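Local coordinates for peptide-binding protein (Photobacterium damsela subsp. piscicida, PDB 6SQX), which cleaves the peptidoglycan of potentially competing bacteria as a secreted D,L-endopeptidase of the NlpC/P60 family, at residues Ile24-Glu29 with Ile442-Ala447; Ile30-Phe35 with Gln436-Pro441; Asn306-Met311 with Lys329-Thr334; Gly397-Thr402 with Lys409-Phe414. One frame throughout, in Å; residues are numbered along the deposited sequence. Where two conformers were deposited one is given.

Contact 1. Residues Ile24-Glu29 with Ile442-Ala447; sequences ITIPIE and IGIGDA. With EDO (1,2-ethanediol), chain K; EDO (1,2-ethanediol), chain R.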
loop_
_atom_site.group_PDB
_atom_site.type_symbol
_atom_site.label_atom_id
_atom_site.label_comp_id
_atom_site.label_asym_id
_atom_site.label_seq_id
_atom_site.Cartn_x
_atom_site.Cartn_y
_atom_site.Cartn_z
ATOM N N ILE A 24 9.727 -20.446 10.797
ATOM C CA ILE A 24 10.263 -21.534 9.959
ATOM C C ILE A 24 10.072 -21.129 8.503
ATOM O O ILE A 24 8.938 -20.884 8.068
ATOM C CB ILE A 24 9.479 -22.841 10.235
ATOM C CG1 ILE A 24 9.539 -23.256 11.709
ATOM C CG2 ILE A 24 9.973 -24.009 9.331
ATOM C CD1 ILE A 24 8.621 -24.465 12.053
ATOM N N THR A 25 11.166 -21.081 7.733
ATOM C CA THR A 25 11.053 -20.669 6.334
ATOM C C THR A 25 10.372 -21.768 5.519
ATOM O O THR A 25 10.443 -22.952 5.862
ATOM C CB THR A 25 12.423 -20.397 5.729
ATOM O OG1 THR A 25 13.177 -21.635 5.792
ATOM C CG2 THR A 25 13.125 -19.280 6.488
ATOM N N ILE A 26 9.676 -21.368 4.459
ATOM C CA ILE A 26 9.175 -22.336 3.485
ATOM C C ILE A 26 9.666 -21.973 2.088
ATOM O O ILE A 26 9.870 -20.787 1.779
ATOM C CB ILE A 26 7.633 -22.475 3.543
ATOM C CG1 ILE A 26 6.901 -21.104 3.462
ATOM C CG2 ILE A 26 7.199 -23.317 4.754
ATOM C CD1 ILE A 26 5.425 -21.262 3.052
ATOM N N PRO A 27 9.820 -22.966 1.218
ATOM C CA PRO A 27 10.298 -22.703 -0.145
ATOM C C PRO A 27 9.287 -21.907 -0.958
ATOM O O PRO A 27 8.081 -21.924 -0.678
ATOM C CB PRO A 27 10.432 -24.113 -0.740
ATOM C CG PRO A 27 10.665 -25.002 0.434
ATOM C CD PRO A 27 9.764 -24.410 1.537
ATOM N N ILE A 28 9.796 -21.234 -2.000
ATOM C CA ILE A 28 8.948 -20.714 -3.068
ATOM C C ILE A 28 8.333 -21.893 -3.807
ATOM O O ILE A 28 9.003 -22.905 -4.058
ATOM C CB ILE A 28 9.786 -19.847 -4.023
ATOM C CG1 ILE A 28 10.367 -18.657 -3.260
ATOM C CG2 ILE A 28 8.938 -19.346 -5.200
ATOM C CD1 ILE A 28 11.255 -17.723 -4.129
ATOM N N GLU A 29 7.044 -21.804 -4.143
ATOM C CA GLU A 29 6.316 -22.972 -4.646
ATOM C C GLU A 29 6.166 -23.008 -6.155
ATOM O O GLU A 29 6.400 -24.053 -6.777
ATOM C CB GLU A 29 4.917 -23.025 -4.024
ATOM C CG GLU A 29 4.951 -23.240 -2.512
ATOM C CD GLU A 29 3.586 -23.383 -1.921
ATOM O OE1 GLU A 29 2.998 -24.486 -1.981
ATOM O OE2 GLU A 29 3.069 -22.362 -1.432
ATOM N N ILE A 442 -3.226 -19.816 -3.692
ATOM C CA ILE A 442 -4.068 -19.225 -2.652
ATOM C C ILE A 442 -3.721 -19.833 -1.298
ATOM O O ILE A 442 -3.575 -19.122 -0.287
ATOM C CB ILE A 442 -5.562 -19.446 -2.987
ATOM C CG1 ILE A 442 -5.963 -18.664 -4.245
ATOM C CG2 ILE A 442 -6.445 -19.110 -1.803
ATOM C CD1 ILE A 442 -6.057 -17.161 -4.046
ATOM N N GLY A 443 -3.624 -21.176 -1.256
ATOM C CA GLY A 443 -3.267 -21.900 -0.047
ATOM C C GLY A 443 -1.757 -21.883 0.147
ATOM O O GLY A 443 -1.080 -22.924 -0.023
ATOM N N ILE A 444 -1.213 -20.700 0.477
ATOM C CA ILE A 444 0.242 -20.572 0.620
ATOM C C ILE A 444 0.755 -21.642 1.566
ATOM O O ILE A 444 0.315 -21.739 2.714
ATOM C CB ILE A 444 0.633 -19.190 1.186
ATOM C CG1 ILE A 444 0.128 -18.050 0.316
ATOM C CG2 ILE A 444 2.176 -19.121 1.334
ATOM C CD1 ILE A 444 0.323 -16.690 0.988
ATOM N N GLY A 445 1.763 -22.411 1.127
ATOM C CA GLY A 445 2.376 -23.394 1.986
ATOM C C GLY A 445 1.599 -24.677 2.215
ATOM O O GLY A 445 2.112 -25.567 2.911
ATOM N N ASP A 446 0.406 -24.823 1.636
ATOM C CA ASP A 446 -0.365 -26.050 1.852
ATOM C C ASP A 446 0.425 -27.274 1.422
ATOM O O ASP A 446 0.265 -28.356 2.007
ATOM C CB ASP A 446 -1.686 -26.026 1.072
ATOM C CG ASP A 446 -2.791 -25.233 1.754
ATOM O OD1 ASP A 446 -2.585 -24.695 2.850
ATOM O OD2 ASP A 446 -3.880 -25.178 1.157
ATOM N N ALA A 447 1.296 -27.118 0.423
ATOM C CA ALA A 447 2.103 -28.230 -0.048
ATOM C C ALA A 447 3.049 -28.756 1.016
ATOM O O ALA A 447 3.474 -29.915 0.916
ATOM C CB ALA A 447 2.921 -27.799 -1.270
HETATM C C1 EDO K . 9.126 -25.925 -5.036
HETATM O O1 EDO K . 8.025 -26.231 -5.906
HETATM C C2 EDO K . 8.791 -26.470 -3.655
HETATM O O2 EDO K . 8.377 -27.837 -3.806
HETATM C C1 EDO R . 9.759 -22.446 -9.089
HETATM O O1 EDO R . 10.409 -21.411 -8.343
HETATM C C2 EDO R . 9.526 -23.579 -8.105
HETATM O O2 EDO R . 10.498 -23.450 -7.059
HETATM O O HOH W 1 0.457 -24.829 -1.481
#
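Ile26 makes the first touch with 442-447 through its outermost methyl, CD1, which rests on the backbone of Gly445 (3.9 Å from Gly445 CA) and more loosely against CG2 of Ile444. With chi1 at 51°, CG1 is wedged between the backbone N and the carbonyl carbon, and from there the extended branch sends CD1 over the turn. Beyond it the chain carries Pro27 and Ile28 past without touching the turn, Pro27 packing on Phe448 and Ile28 on Leu438. Glu29 then swings back. Its carboxylate faces a type II turn running from Gly443 to Asp446, whose third position, Gly445, has the positive phi usual there. Gly445 N gives a nearly straight hydrogen bond to Glu29 OE2 (2.9 Å, 166°), but reaches the oxygen from above the carboxylate plane, 40° out of it. The other oxygen works through water: one molecule donates to Glu29 OE1 at 2.6 Å and to Gly443 O at 2.8 Å, and accepts from Ala447 N at 3.1 Å. Tyr405 OH is also hydrogen-bonded to OE1, while the methyl CB of Ala447 lies 3.4 Å from Glu29 OE1. At the end of the segment, Glu29 O accepts a hydrogen bond from O1 of an ethanediol molecule, probably from the crystallisation liquor. Glu29 thus reads the turn twice, directly at an N-H and through water at both a carbonyl and a second N-H; such a set of partners should suit an ionised carboxylate and fix its rotation, although the site is not fully closed to solvent.

Contact 2. Residues Ile30-Phe35 with Gln436-Pro441; sequences ITQDAF and QTLITP. With EDO (1,2-ethanediol), chain O.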
loop_
_atom_site.group_PDB
_atom_site.type_symbol
_atom_site.label_atom_id
_atom_site.label_comp_id
_atom_site.label_asym_id
_atom_site.label_seq_id
_atom_site.Cartn_x
_atom_site.Cartn_y
_atom_site.Cartn_z
ATOM N N ILE A 30 5.779 -21.905 -6.775
ATOM C CA ILE A 30 5.447 -21.892 -8.193
ATOM C C ILE A 30 6.323 -20.889 -8.955
ATOM O O ILE A 30 7.088 -20.118 -8.376
ATOM C CB ILE A 30 3.944 -21.676 -8.449
ATOM C CG1 ILE A 30 3.466 -20.350 -7.855
ATOM C CG2 ILE A 30 3.182 -22.855 -7.884
ATOM C CD1 ILE A 30 1.986 -20.096 -8.128
ATOM N N THR A 31 6.202 -20.925 -10.279
ATOM C CA THR A 31 7.094 -20.136 -11.123
ATOM C C THR A 31 6.874 -18.641 -10.907
ATOM O O THR A 31 5.739 -18.158 -10.992
ATOM C CB THR A 31 6.819 -20.492 -12.583
ATOM O OG1 THR A 31 7.107 -21.877 -12.784
ATOM C CG2 THR A 31 7.698 -19.704 -13.537
ATOM N N GLN A 32 7.968 -17.905 -10.689
ATOM C CA GLN A 32 7.901 -16.456 -10.419
ATOM C C GLN A 32 8.030 -15.665 -11.728
ATOM O O GLN A 32 9.021 -14.961 -11.996
ATOM C CB GLN A 32 8.943 -16.056 -9.387
ATOM C CG GLN A 32 8.703 -16.735 -8.055
ATOM C CD GLN A 32 7.266 -16.466 -7.555
ATOM O OE1 GLN A 32 6.850 -15.305 -7.493
ATOM N NE2 GLN A 32 6.517 -17.520 -7.248
ATOM N N ASP A 33 6.985 -15.770 -12.556
ATOM C CA ASP A 33 6.934 -15.013 -13.803
ATOM C C ASP A 33 5.464 -14.920 -14.192
ATOM O O ASP A 33 4.837 -15.945 -14.468
ATOM C CB ASP A 33 7.744 -15.735 -14.877
ATOM C CG ASP A 33 7.762 -14.988 -16.216
ATOM O OD1 ASP A 33 7.033 -13.986 -16.418
ATOM O OD2 ASP A 33 8.542 -15.372 -17.119
ATOM N N ALA A 34 4.908 -13.706 -14.175
ATOM C CA ALA A 34 3.493 -13.553 -14.451
ATOM C C ALA A 34 3.137 -14.079 -15.832
ATOM O O ALA A 34 1.987 -14.467 -16.068
ATOM C CB ALA A 34 3.090 -12.073 -14.345
ATOM N N PHE A 35 4.095 -14.129 -16.761
ATOM C CA PHE A 35 3.740 -14.586 -18.098
ATOM C C PHE A 35 3.448 -16.079 -18.137
ATOM O O PHE A 35 2.864 -16.547 -19.121
ATOM C CB PHE A 35 4.865 -14.268 -19.098
ATOM C CG PHE A 35 4.920 -12.810 -19.496
ATOM C CD1 PHE A 35 3.979 -12.292 -20.358
ATOM C CD2 PHE A 35 5.888 -11.963 -18.990
ATOM C CE1 PHE A 35 4.010 -10.973 -20.741
ATOM C CE2 PHE A 35 5.921 -10.617 -19.365
ATOM C CZ PHE A 35 4.961 -10.124 -20.235
ATOM N N GLN A 436 8.262 -11.845 1.311
ATOM C CA GLN A 436 8.580 -11.168 0.052
ATOM C C GLN A 436 7.375 -11.275 -0.858
ATOM O O GLN A 436 6.571 -12.208 -0.721
ATOM C CB GLN A 436 9.817 -11.749 -0.677
ATOM C CG GLN A 436 9.735 -13.249 -0.931
ATOM C CD GLN A 436 10.878 -13.790 -1.782
ATOM O OE1 GLN A 436 11.090 -13.332 -2.899
ATOM N NE2 GLN A 436 11.600 -14.776 -1.258
ATOM N N THR A 437 7.256 -10.321 -1.788
ATOM C CA THR A 437 6.201 -10.385 -2.790
ATOM C C THR A 437 6.440 -11.563 -3.728
ATOM O O THR A 437 7.555 -11.735 -4.268
ATOM C CB THR A 437 6.145 -9.064 -3.589
ATOM O OG1 THR A 437 5.588 -8.029 -2.739
ATOM C CG2 THR A 437 5.297 -9.140 -4.847
ATOM N N LEU A 438 5.395 -12.345 -3.977
ATOM C CA LEU A 438 5.477 -13.527 -4.829
ATOM C C LEU A 438 4.159 -13.767 -5.531
ATOM O O LEU A 438 3.100 -13.271 -5.102
ATOM C CB LEU A 438 5.744 -14.802 -4.027
ATOM C CG LEU A 438 7.087 -14.955 -3.330
ATOM C CD1 LEU A 438 7.018 -16.249 -2.527
ATOM C CD2 LEU A 438 8.259 -15.008 -4.335
ATOM N N ILE A 439 4.206 -14.564 -6.594
ATOM C CA ILE A 439 3.003 -15.253 -7.079
ATOM C C ILE A 439 2.898 -16.571 -6.322
ATOM O O ILE A 439 3.871 -17.323 -6.272
ATOM C CB ILE A 439 3.056 -15.502 -8.592
ATOM C CG1 ILE A 439 3.223 -14.174 -9.341
ATOM C CG2 ILE A 439 1.785 -16.245 -9.074
ATOM C CD1 ILE A 439 3.669 -14.373 -10.780
ATOM N N THR A 440 1.777 -16.832 -5.644
ATOM C CA THR A 440 1.666 -18.027 -4.824
ATOM C C THR A 440 0.336 -18.726 -5.079
ATOM O O THR A 440 -0.626 -18.103 -5.540
ATOM C CB THR A 440 1.737 -17.697 -3.321
ATOM O OG1 THR A 440 0.543 -16.984 -2.952
ATOM C CG2 THR A 440 2.904 -16.851 -2.964
ATOM N N PRO A 441 0.228 -20.012 -4.734
ATOM C CA PRO A 441 -1.109 -20.610 -4.562
ATOM C C PRO A 441 -1.900 -19.769 -3.571
ATOM O O PRO A 441 -1.335 -19.138 -2.685
ATOM C CB PRO A 441 -0.807 -21.993 -3.968
ATOM C CG PRO A 441 0.628 -22.308 -4.481
ATOM C CD PRO A 441 1.310 -20.951 -4.367
HETATM C C1 EDO O . 3.000 -23.956 -11.946
HETATM O O1 EDO O . 2.183 -23.891 -13.109
HETATM C C2 EDO O . 4.057 -22.876 -12.005
HETATM O O2 EDO O . 5.178 -23.405 -11.367
HETATM O O HOH W 2 5.011 -19.618 -4.718
#
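The amide of Gln32 lies alongside the backbone of Ile439 and engages it twice, as a neighbouring strand would. Its OE1 accepts from Ile439 N at 2.9 Å on an in-plane lone pair; its NE2 donates to Ile439 O at 2.8 Å, almost straight (173°) and within both the amide and the carbonyl plane. The side chain reaches this position by bending at chi2 (-55°), which also brings NE2 within 2.9 Å of Ile30 O, a third bond that approaches from above the Ile30 carbonyl plane. Leu438 crosses the glutamine at about a right angle, its CD2 3.5 Å from Gln32 OE1. On the other flank Ile30 lays CG1 against Ile439 O (3.4 Å) and sets CD1 over the Thr440-Pro441 peptide, 3.9 Å from Pro441 CD. Ile439 answers with CD1, which ends near Ala34 N. A water joins Ile30 N to Ile439 O, giving that carbonyl a second donor. Asp33 turns the chain onward with an Asx turn to Phe35 N. Strand 438-441 is an edge strand of the six-stranded antiparallel sheet in the NlpC/P60 fold, and the glutamine occupies hydrogen-bonding positions on its outward edge.

Contact 3. Residues Asn306-Met311 with Lys329-Thr334; sequences NNYIGM and KRLFST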
loop_
_atom_site.group_PDB
_atom_site.type_symbol
_atom_site.label_atom_id
_atom_site.label_comp_id
_atom_site.label_asym_id
_atom_site.label_seq_id
_atom_site.Cartn_x
_atom_site.Cartn_y
_atom_site.Cartn_z
ATOM N N ASN A 306 6.136 -8.610 -12.418
ATOM C CA ASN A 306 7.467 -9.198 -12.341
ATOM C C ASN A 306 8.455 -8.264 -11.651
ATOM O O ASN A 306 9.399 -8.735 -10.997
ATOM C CB ASN A 306 7.939 -9.546 -13.757
ATOM C CG ASN A 306 7.336 -10.858 -14.263
ATOM O OD1 ASN A 306 6.612 -11.538 -13.507
ATOM N ND2 ASN A 306 7.596 -11.218 -15.540
ATOM N N ASN A 307 8.293 -6.946 -11.822
ATOM C CA ASN A 307 9.215 -5.998 -11.195
ATOM C C ASN A 307 9.087 -5.957 -9.672
ATOM O O ASN A 307 10.022 -5.490 -8.994
ATOM C CB ASN A 307 9.002 -4.579 -11.716
ATOM C CG ASN A 307 9.482 -4.400 -13.148
ATOM O OD1 ASN A 307 10.261 -5.211 -13.680
ATOM N ND2 ASN A 307 9.045 -3.332 -13.769
ATOM N N TYR A 308 7.943 -6.394 -9.119
ATOM C CA TYR A 308 7.765 -6.390 -7.665
ATOM C C TYR A 308 8.178 -7.688 -6.994
ATOM O O TYR A 308 8.410 -7.689 -5.773
ATOM C CB TYR A 308 6.289 -6.095 -7.264
ATOM C CG TYR A 308 5.872 -4.681 -7.593
ATOM C CD1 TYR A 308 6.399 -3.599 -6.871
ATOM C CD2 TYR A 308 4.930 -4.428 -8.606
ATOM C CE1 TYR A 308 6.042 -2.295 -7.188
ATOM C CE2 TYR A 308 4.564 -3.109 -8.938
ATOM C CZ TYR A 308 5.115 -2.065 -8.221
ATOM O OH TYR A 308 4.777 -0.764 -8.540
ATOM N N ILE A 309 8.232 -8.789 -7.757
ATOM C CA ILE A 309 8.531 -10.078 -7.154
ATOM C C ILE A 309 9.889 -10.014 -6.486
ATOM O O ILE A 309 10.862 -9.509 -7.065
ATOM C CB ILE A 309 8.468 -11.195 -8.199
ATOM C CG1 ILE A 309 7.016 -11.381 -8.724
ATOM C CG2 ILE A 309 9.080 -12.490 -7.635
ATOM C CD1 ILE A 309 6.854 -12.401 -9.886
ATOM N N GLY A 310 9.956 -10.514 -5.265
ATOM C CA GLY A 310 11.157 -10.479 -4.471
ATOM C C GLY A 310 11.313 -9.245 -3.589
ATOM O O GLY A 310 12.239 -9.215 -2.748
ATOM N N MET A 311 10.436 -8.221 -3.726
ATOM C CA MET A 311 10.506 -7.099 -2.798
ATOM C C MET A 311 10.210 -7.578 -1.379
ATOM O O MET A 311 9.224 -8.298 -1.174
ATOM C CB MET A 311 9.435 -6.112 -3.218
ATOM C CG MET A 311 9.293 -4.960 -2.230
ATOM S SD MET A 311 8.174 -3.621 -2.763
ATOM C CE MET A 311 6.642 -4.520 -3.091
ATOM N N LYS A 329 -2.344 -1.594 -4.086
ATOM C CA LYS A 329 -2.614 -0.190 -4.374
ATOM C C LYS A 329 -1.549 0.381 -5.316
ATOM O O LYS A 329 -1.859 1.101 -6.277
ATOM C CB LYS A 329 -2.675 0.574 -3.043
ATOM C CG LYS A 329 -2.884 2.084 -3.216
ATOM C CD LYS A 329 -3.038 2.783 -1.881
ATOM C CE LYS A 329 -3.032 4.290 -1.983
ATOM N NZ LYS A 329 -4.212 4.782 -2.798
ATOM N N ARG A 330 -0.274 0.016 -5.083
ATOM C CA ARG A 330 0.809 0.580 -5.866
ATOM C C ARG A 330 0.749 0.056 -7.302
ATOM O O ARG A 330 0.861 0.829 -8.264
ATOM C CB ARG A 330 2.123 0.205 -5.171
ATOM C CG ARG A 330 3.343 0.856 -5.802
ATOM C CD ARG A 330 4.589 0.442 -5.004
ATOM N NE ARG A 330 5.743 1.156 -5.531
ATOM C CZ ARG A 330 6.982 0.945 -5.131
ATOM N NH1 ARG A 330 7.224 0.035 -4.175
ATOM N NH2 ARG A 330 7.966 1.665 -5.702
ATOM N N LEU A 331 0.608 -1.275 -7.468
ATOM C CA LEU A 331 0.546 -1.837 -8.817
ATOM C C LEU A 331 -0.558 -1.144 -9.620
ATOM O O LEU A 331 -0.361 -0.714 -10.764
ATOM C CB LEU A 331 0.270 -3.345 -8.751
ATOM C CG LEU A 331 -0.121 -4.026 -10.088
ATOM C CD1 LEU A 331 1.097 -4.056 -10.984
ATOM C CD2 LEU A 331 -0.699 -5.434 -9.872
ATOM N N PHE A 332 -1.756 -1.027 -9.029
ATOM C CA PHE A 332 -2.881 -0.510 -9.794
ATOM C C PHE A 332 -2.728 0.969 -10.105
ATOM O O PHE A 332 -3.252 1.438 -11.129
ATOM C CB PHE A 332 -4.202 -0.847 -9.086
ATOM C CG PHE A 332 -4.657 -2.257 -9.354
ATOM C CD1 PHE A 332 -5.258 -2.574 -10.566
ATOM C CD2 PHE A 332 -4.422 -3.280 -8.415
ATOM C CE1 PHE A 332 -5.676 -3.896 -10.860
ATOM C CE2 PHE A 332 -4.826 -4.599 -8.700
ATOM C CZ PHE A 332 -5.465 -4.899 -9.931
ATOM N N SER A 333 -2.006 1.713 -9.238
ATOM C CA SER A 333 -1.836 3.150 -9.459
ATOM C C SER A 333 -1.137 3.433 -10.783
ATOM O O SER A 333 -1.438 4.429 -11.442
ATOM C CB SER A 333 -1.107 3.831 -8.292
ATOM O OG SER A 333 0.278 3.448 -8.233
ATOM N N THR A 334 -0.191 2.567 -11.174
ATOM C CA THR A 334 0.530 2.724 -12.445
ATOM C C THR A 334 -0.419 2.747 -13.641
ATOM O O THR A 334 -0.132 3.381 -14.671
ATOM C CB THR A 334 1.472 1.527 -12.567
ATOM O OG1 THR A 334 2.427 1.645 -11.511
ATOM C CG2 THR A 334 2.216 1.469 -13.899
HETATM O O HOH W 3 3.511 -0.796 -10.835
#
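Tyr308 and Arg330 form the close side of this buried contact. The phenol oxygen Tyr308 OH lies 3.5 Å from Arg330 CG, and the ring carbon CE1 sits 3.6 Å above the guanidinium plane, displaced toward its rim. Ring and guanidinium are far from parallel, their planes 60° apart, so this is no stack. Arg330 reaches the tyrosine because it is extended from CG to NE, with CG opposite the backbone N (chi1 -174°). Its charged end is gripped from outside the two segments: Glu254 by a salt bridge, the carbonyl of Ala255 and the side chain of Asn322 by hydrogen bonds. Looser are the flanks. Met311 SD approaches Arg330 NH1 no closer than 4.0 Å, and Leu331 CD1 meets the edge of the tyrosine ring at 4.1 Å from Tyr308 CE2. Toward Thr334 direct packing gives way to a water, 2.6 Å from Tyr308 OH and 2.8 Å from Thr334 OG1, bridging two hydroxyls that are themselves too far apart to bond. A type II turn runs from Tyr308 to Met311. Helix 326-334 begins just after Cys324, found as cysteinesulfonic acid, consistent with the papain-like layout of NlpC/P60 enzymes, in which the nucleophilic cysteine stands at a helix start.

Contact 4. Residues Gly397-Thr402 with Lys409-Phe414; sequences GLYMGT and KVAIMF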
loop_
_atom_site.group_PDB
_atom_site.type_symbol
_atom_site.label_atom_id
_atom_site.label_comp_id
_atom_site.label_asym_id
_atom_site.label_seq_id
_atom_site.Cartn_x
_atom_site.Cartn_y
_atom_site.Cartn_z
ATOM N N GLY A 397 -4.750 -10.454 -1.583
ATOM C CA GLY A 397 -3.936 -10.627 -2.782
ATOM C C GLY A 397 -4.771 -10.457 -4.035
ATOM O O GLY A 397 -6.005 -10.316 -3.977
ATOM N N LEU A 398 -4.103 -10.447 -5.183
ATOM C CA LEU A 398 -4.745 -10.257 -6.482
ATOM C C LEU A 398 -4.908 -11.617 -7.156
ATOM O O LEU A 398 -3.919 -12.234 -7.554
ATOM C CB LEU A 398 -3.913 -9.317 -7.364
ATOM C CG LEU A 398 -4.459 -9.099 -8.782
ATOM C CD1 LEU A 398 -5.818 -8.409 -8.693
ATOM C CD2 LEU A 398 -3.456 -8.307 -9.623
ATOM N N TYR A 399 -6.141 -12.104 -7.268
ATOM C CA TYR A 399 -6.408 -13.371 -7.948
ATOM C C TYR A 399 -5.859 -13.346 -9.368
ATOM O O TYR A 399 -6.084 -12.389 -10.110
ATOM C CB TYR A 399 -7.925 -13.538 -8.015
ATOM C CG TYR A 399 -8.413 -14.789 -8.712
ATOM C CD1 TYR A 399 -8.174 -16.053 -8.173
ATOM C CD2 TYR A 399 -9.168 -14.710 -9.883
ATOM C CE1 TYR A 399 -8.657 -17.215 -8.807
ATOM C CE2 TYR A 399 -9.661 -15.850 -10.510
ATOM C CZ TYR A 399 -9.410 -17.100 -9.975
ATOM O OH TYR A 399 -9.914 -18.203 -10.622
ATOM N N MET A 400 -5.132 -14.413 -9.745
ATOM C CA MET A 400 -4.528 -14.505 -11.075
ATOM C C MET A 400 -5.041 -15.697 -11.873
ATOM O O MET A 400 -4.502 -15.987 -12.930
ATOM C CB MET A 400 -2.997 -14.555 -10.995
ATOM C CG MET A 400 -2.390 -13.177 -10.755
ATOM S SD MET A 400 -0.585 -13.298 -10.529
ATOM C CE MET A 400 -0.057 -14.065 -12.090
ATOM N N GLY A 401 -6.096 -16.374 -11.421
ATOM C CA GLY A 401 -6.546 -17.560 -12.131
ATOM C C GLY A 401 -6.003 -18.845 -11.529
ATOM O O GLY A 401 -5.944 -18.980 -10.295
ATOM N N THR A 402 -5.600 -19.795 -12.385
ATOM C CA THR A 402 -5.142 -21.107 -11.929
ATOM C C THR A 402 -3.836 -21.499 -12.619
ATOM O O THR A 402 -3.417 -20.890 -13.613
ATOM C CB THR A 402 -6.209 -22.193 -12.202
ATOM O OG1 THR A 402 -6.467 -22.281 -13.607
ATOM C CG2 THR A 402 -7.516 -21.880 -11.479
ATOM N N LYS A 409 -4.726 -28.719 -10.490
ATOM C CA LYS A 409 -5.075 -27.337 -10.802
ATOM C C LYS A 409 -5.298 -26.584 -9.497
ATOM O O LYS A 409 -6.148 -26.975 -8.689
ATOM C CB LYS A 409 -6.337 -27.341 -11.660
ATOM C CG LYS A 409 -6.769 -26.003 -12.182
ATOM C CD LYS A 409 -8.067 -26.170 -12.952
ATOM C CE LYS A 409 -8.471 -24.910 -13.676
ATOM N NZ LYS A 409 -9.781 -25.152 -14.356
ATOM N N VAL A 410 -4.533 -25.515 -9.282
ATOM C CA VAL A 410 -4.633 -24.708 -8.072
ATOM C C VAL A 410 -4.885 -23.253 -8.444
ATOM O O VAL A 410 -4.410 -22.768 -9.477
ATOM C CB VAL A 410 -3.397 -24.846 -7.144
ATOM C CG1 VAL A 410 -3.139 -26.335 -6.801
ATOM C CG2 VAL A 410 -2.155 -24.179 -7.729
ATOM N N ALA A 411 -5.674 -22.571 -7.622
ATOM C CA ALA A 411 -5.854 -21.132 -7.762
ATOM C C ALA A 411 -4.625 -20.383 -7.227
ATOM O O ALA A 411 -3.995 -20.810 -6.255
ATOM C CB ALA A 411 -7.111 -20.703 -7.012
ATOM N N ILE A 412 -4.303 -19.233 -7.852
ATOM C CA ILE A 412 -3.082 -18.482 -7.539
ATOM C C ILE A 412 -3.372 -16.994 -7.356
ATOM O O ILE A 412 -4.401 -16.471 -7.805
ATOM C CB ILE A 412 -1.977 -18.671 -8.609
ATOM C CG1 ILE A 412 -2.523 -18.211 -9.972
ATOM C CG2 ILE A 412 -1.543 -20.148 -8.706
ATOM C CD1 ILE A 412 -1.467 -17.882 -10.979
ATOM N N MET A 413 -2.442 -16.310 -6.683
ATOM C CA MET A 413 -2.588 -14.875 -6.477
ATOM C C MET A 413 -1.221 -14.196 -6.427
ATOM O O MET A 413 -0.213 -14.786 -6.019
ATOM C CB MET A 413 -3.386 -14.580 -5.180
ATOM C CG MET A 413 -2.737 -15.284 -3.940
ATOM S SD MET A 413 -3.559 -14.686 -2.438
ATOM C CE MET A 413 -2.793 -15.706 -1.198
ATOM N N PHE A 414 -1.213 -12.925 -6.808
ATOM C CA PHE A 414 -0.053 -12.052 -6.646
ATOM C C PHE A 414 -0.213 -11.372 -5.293
ATOM O O PHE A 414 -1.283 -10.784 -5.023
ATOM C CB PHE A 414 -0.070 -11.011 -7.763
ATOM C CG PHE A 414 0.955 -9.928 -7.616
ATOM C CD1 PHE A 414 2.317 -10.215 -7.674
ATOM C CD2 PHE A 414 0.564 -8.593 -7.538
ATOM C CE1 PHE A 414 3.271 -9.183 -7.596
ATOM C CE2 PHE A 414 1.506 -7.575 -7.470
ATOM C CZ PHE A 414 2.866 -7.865 -7.513
#
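Met400, Ile412 and Phe414 make the apolar centre of this hairpin. Met400 CB abuts Ile412 CD1 at 3.7 Å, and its sulfur, carried there by chi1 of -78° and an extended chi2, settles 3.6 Å from Phe414 CB. Leu398 adds its CB beside that of Phe414. Tyr399 projects to the other face with Ala411 and Met413; the methyl CB of Ala411 meets the edge of its ring, 4.2 Å from Tyr399 CE1, while Gly401 N lies over the ring centre. Outward from these side chains run the backbone bonds. Leu398 and Phe414 form an antiparallel hydrogen-bonded pair, Leu398 N to Phe414 O at 2.8 Å and Phe414 N back to Leu398 O. Ile412 then faces two residues at once: its O accepts from Met400 N, and its N donates to Gly401 O at 3.0 Å. This is a beta bulge, with Gly401 at positive phi. At the polar edge Thr402 OG1 touches the aliphatic arm of Lys409, 3.3 Å from CE, and the ammonium group makes a weak, long ion pair with Glu370. Helix 326-334 packs through Leu327, Leu328, Leu331 and Phe332 on the face carrying Leu398 and Phe414, while strand 382-387 flanks 397-402 and strand 438-441 flanks 409-414.

Overall arrangement
Contacts 1, 2 and 4 cluster on one side of the chain's centre, the centres of contacts 2 and 4 about 9 Å apart and those of 1 and 2 about 12 Å. Strand 438-441 in contact 2 neighbours strand 408-415 in contact 4, and the loop of contact 1 follows directly on it. Contact 3, about 16 Å from contact 4 between centres, joins the two helices; Leu331 and Phe332 rest on the sheet at Leu398 and Phe414. Along the chain, contacts 3 and 4 come in series within the span bracketed by contact 2, itself bracketed by contact 1. The N-terminal segment is thereby fastened, across some 400 residues, to the edge of the NlpC/P60 domain.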